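Local coordinates for protein sugar-binding transcriptional regulator, LacI family (Enterococcus faecalis, PDB 3CS3) that probably regulates transcription by binding DNA in response to a sugar, as a member of the LacI family of repressors, at residues 177-182 and 205-210. Sequence-based numbering, arbitrary orientation.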
loop_
_atom_site.group_PDB
_atom_site.type_symbol
_atom_site.label_atom_id
_atom_site.label_comp_id
_atom_site.label_asym_id
_atom_site.label_seq_id
_atom_site.Cartn_x
_atom_site.Cartn_y
_atom_site.Cartn_z
ATOM N N GLU A 177 -24.337 -12.653 -22.829
ATOM C CA GLU A 177 -25.130 -13.170 -21.701
ATOM C C GLU A 177 -24.365 -13.179 -20.360
ATOM O O GLU A 177 -24.804 -12.514 -19.417
ATOM C CB GLU A 177 -25.807 -14.521 -22.032
ATOM C CG GLU A 177 -26.224 -14.719 -23.506
ATOM C CD GLU A 177 -27.167 -13.638 -24.034
ATOM O OE1 GLU A 177 -28.168 -13.321 -23.353
ATOM O OE2 GLU A 177 -26.902 -13.109 -25.137
ATOM N N PRO A 178 -23.233 -13.918 -20.258
ATOM C CA PRO A 178 -22.293 -13.458 -19.234
ATOM C C PRO A 178 -21.261 -12.472 -19.804
ATOM O O PRO A 178 -20.794 -12.640 -20.936
ATOM C CB PRO A 178 -21.611 -14.755 -18.769
ATOM C CG PRO A 178 -22.012 -15.833 -19.779
ATOM C CD PRO A 178 -22.758 -15.159 -20.896
ATOM N N VAL A 179 -20.930 -11.438 -19.033
ATOM C CA VAL A 179 -19.870 -10.501 -19.404
ATOM C C VAL A 179 -18.526 -11.052 -18.920
ATOM O O VAL A 179 -18.296 -11.175 -17.720
ATOM C CB VAL A 179 -20.102 -9.087 -18.812
ATOM C CG1 VAL A 179 -18.974 -8.142 -19.213
ATOM C CG2 VAL A 179 -21.441 -8.527 -19.257
ATOM N N ASP A 180 -17.646 -11.388 -19.859
ATOM C CA ASP A 180 -16.354 -11.972 -19.515
ATOM C C ASP A 180 -15.246 -10.935 -19.572
ATOM O O ASP A 180 -15.030 -10.304 -20.608
ATOM C CB ASP A 180 -16.055 -13.180 -20.401
ATOM C CG ASP A 180 -16.979 -14.351 -20.107
ATOM O OD1 ASP A 180 -17.763 -14.264 -19.138
ATOM O OD2 ASP A 180 -16.919 -15.363 -20.833
ATOM N N VAL A 181 -14.569 -10.748 -18.437
ATOM C CA VAL A 181 -13.541 -9.719 -18.289
ATOM C C VAL A 181 -12.196 -10.307 -17.863
ATOM O O VAL A 181 -12.114 -11.066 -16.893
ATOM C CB VAL A 181 -13.953 -8.618 -17.261
ATOM C CG1 VAL A 181 -12.905 -7.500 -17.211
ATOM C CG2 VAL A 181 -15.329 -8.031 -17.592
ATOM N N PHE A 182 -11.148 -9.961 -18.603
ATOM C CA PHE A 182 -9.786 -10.200 -18.153
ATOM C C PHE A 182 -9.216 -8.848 -17.748
ATOM O O PHE A 182 -8.902 -8.014 -18.599
ATOM C CB PHE A 182 -8.957 -10.889 -19.242
ATOM C CG PHE A 182 -7.508 -11.125 -18.876
ATOM C CD1 PHE A 182 -7.107 -11.323 -17.550
ATOM C CD2 PHE A 182 -6.544 -11.199 -19.878
ATOM C CE1 PHE A 182 -5.768 -11.534 -17.230
ATOM C CE2 PHE A 182 -5.201 -11.423 -19.565
ATOM C CZ PHE A 182 -4.813 -11.591 -18.240
ATOM N N LYS A 205 -21.553 -14.899 -11.856
ATOM C CA LYS A 205 -22.703 -15.381 -12.618
ATOM C C LYS A 205 -22.974 -14.503 -13.846
ATOM O O LYS A 205 -22.884 -14.975 -14.983
ATOM C CB LYS A 205 -23.945 -15.452 -11.716
ATOM C CG LYS A 205 -25.223 -15.919 -12.412
ATOM C CD LYS A 205 -26.459 -15.502 -11.630
ATOM C CE LYS A 205 -27.722 -15.608 -12.471
ATOM N NZ LYS A 205 -28.874 -14.931 -11.807
ATOM N N ASP A 206 -23.299 -13.233 -13.606
ATOM C CA ASP A 206 -23.656 -12.288 -14.669
ATOM C C ASP A 206 -22.422 -11.651 -15.286
ATOM O O ASP A 206 -22.419 -11.289 -16.463
ATOM C CB ASP A 206 -24.575 -11.187 -14.130
ATOM C CG ASP A 206 -25.806 -11.733 -13.426
ATOM O OD1 ASP A 206 -26.309 -12.808 -13.825
ATOM O OD2 ASP A 206 -26.276 -11.075 -12.474
ATOM N N ILE A 207 -21.387 -11.497 -14.469
ATOM C CA ILE A 207 -20.113 -10.951 -14.912
ATOM C C ILE A 207 -18.977 -11.814 -14.362
ATOM O O ILE A 207 -18.818 -11.956 -13.150
ATOM C CB ILE A 207 -19.960 -9.427 -14.564
ATOM C CG1 ILE A 207 -18.518 -8.951 -14.774
ATOM C CG2 ILE A 207 -20.458 -9.117 -13.145
ATOM C CD1 ILE A 207 -18.389 -7.454 -14.998
ATOM N N ARG A 208 -18.214 -12.414 -15.271
ATOM C CA ARG A 208 -17.128 -13.316 -14.904
ATOM C C ARG A 208 -15.777 -12.636 -15.110
ATOM O O ARG A 208 -15.521 -12.066 -16.173
ATOM C CB ARG A 208 -17.210 -14.609 -15.716
ATOM C CG ARG A 208 -18.546 -15.327 -15.626
ATOM C CD ARG A 208 -18.499 -16.679 -16.333
ATOM N NE ARG A 208 -18.477 -16.558 -17.791
ATOM C CZ ARG A 208 -18.503 -17.587 -18.635
ATOM N NH1 ARG A 208 -18.552 -18.829 -18.178
ATOM N NH2 ARG A 208 -18.478 -17.373 -19.943
ATOM N N ILE A 209 -14.918 -12.695 -14.093
ATOM C CA ILE A 209 -13.666 -11.938 -14.103
ATOM C C ILE A 209 -12.431 -12.761 -13.710
ATOM O O ILE A 209 -12.502 -13.638 -12.854
ATOM C CB ILE A 209 -13.798 -10.616 -13.267
ATOM C CG1 ILE A 209 -12.625 -9.660 -13.520
ATOM C CG2 ILE A 209 -13.981 -10.907 -11.782
ATOM C CD1 ILE A 209 -12.980 -8.192 -13.337
ATOM N N ILE A 210 -11.315 -12.510 -14.397
ATOM C CA ILE A 210 -9.996 -13.000 -13.979
ATOM C C ILE A 210 -9.037 -11.812 -13.909
ATOM O O ILE A 210 -8.986 -10.996 -14.831
ATOM C CB ILE A 210 -9.425 -14.099 -14.917
ATOM C CG1 ILE A 210 -10.391 -15.282 -15.020
ATOM C CG2 ILE A 210 -8.059 -14.596 -14.409
ATOM C CD1 ILE A 210 -9.896 -16.429 -15.880
#
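Val179 pairs with Ile207 and Val181 with Ile209 where strands 179-182 and 207-210 run parallel, their axes 14° apart. Val179 N donates to Asp206 O and Val179 O accepts from Arg208 N. Val181 repeats the pattern, with N to Arg208 O at 2.8 Å and O from Ile210 N at 3.0 Å.

Asp180 and Arg208 project from the same face of the sheet and form a side-on, two-nitrogen salt bridge. Arg208 NE meets Asp180 OD1 at 2.8 Å, and Arg208 NH2 meets the syn lone pair of Asp180 OD2 at 2.7 Å. The carboxylate and guanidinium planes are turned 44° apart, so the grip is twisted. A bend at chi3 (-73°) turns the Arg208 guanidinium toward Asp180. Pro178 CG lies over one face of this group, 3.9 Å from Arg208 NH2. Ser118 OG also hydrogen-bonds Asp180 OD2.

The other face carries Val179, Val181, Ile207 and Ile209. Val181 CG1 touches Ile209 CD1 at 3.9 Å, and Val181 CG2 reaches Ile207 CD1 at 4.1 Å. Helix 186-196 packs on Ile207 and Ile209.

That helix links the two strands in a beta-alpha-beta crossover. The unit belongs to the parallel sheet of one lobe of the periplasmic binding protein-like fold.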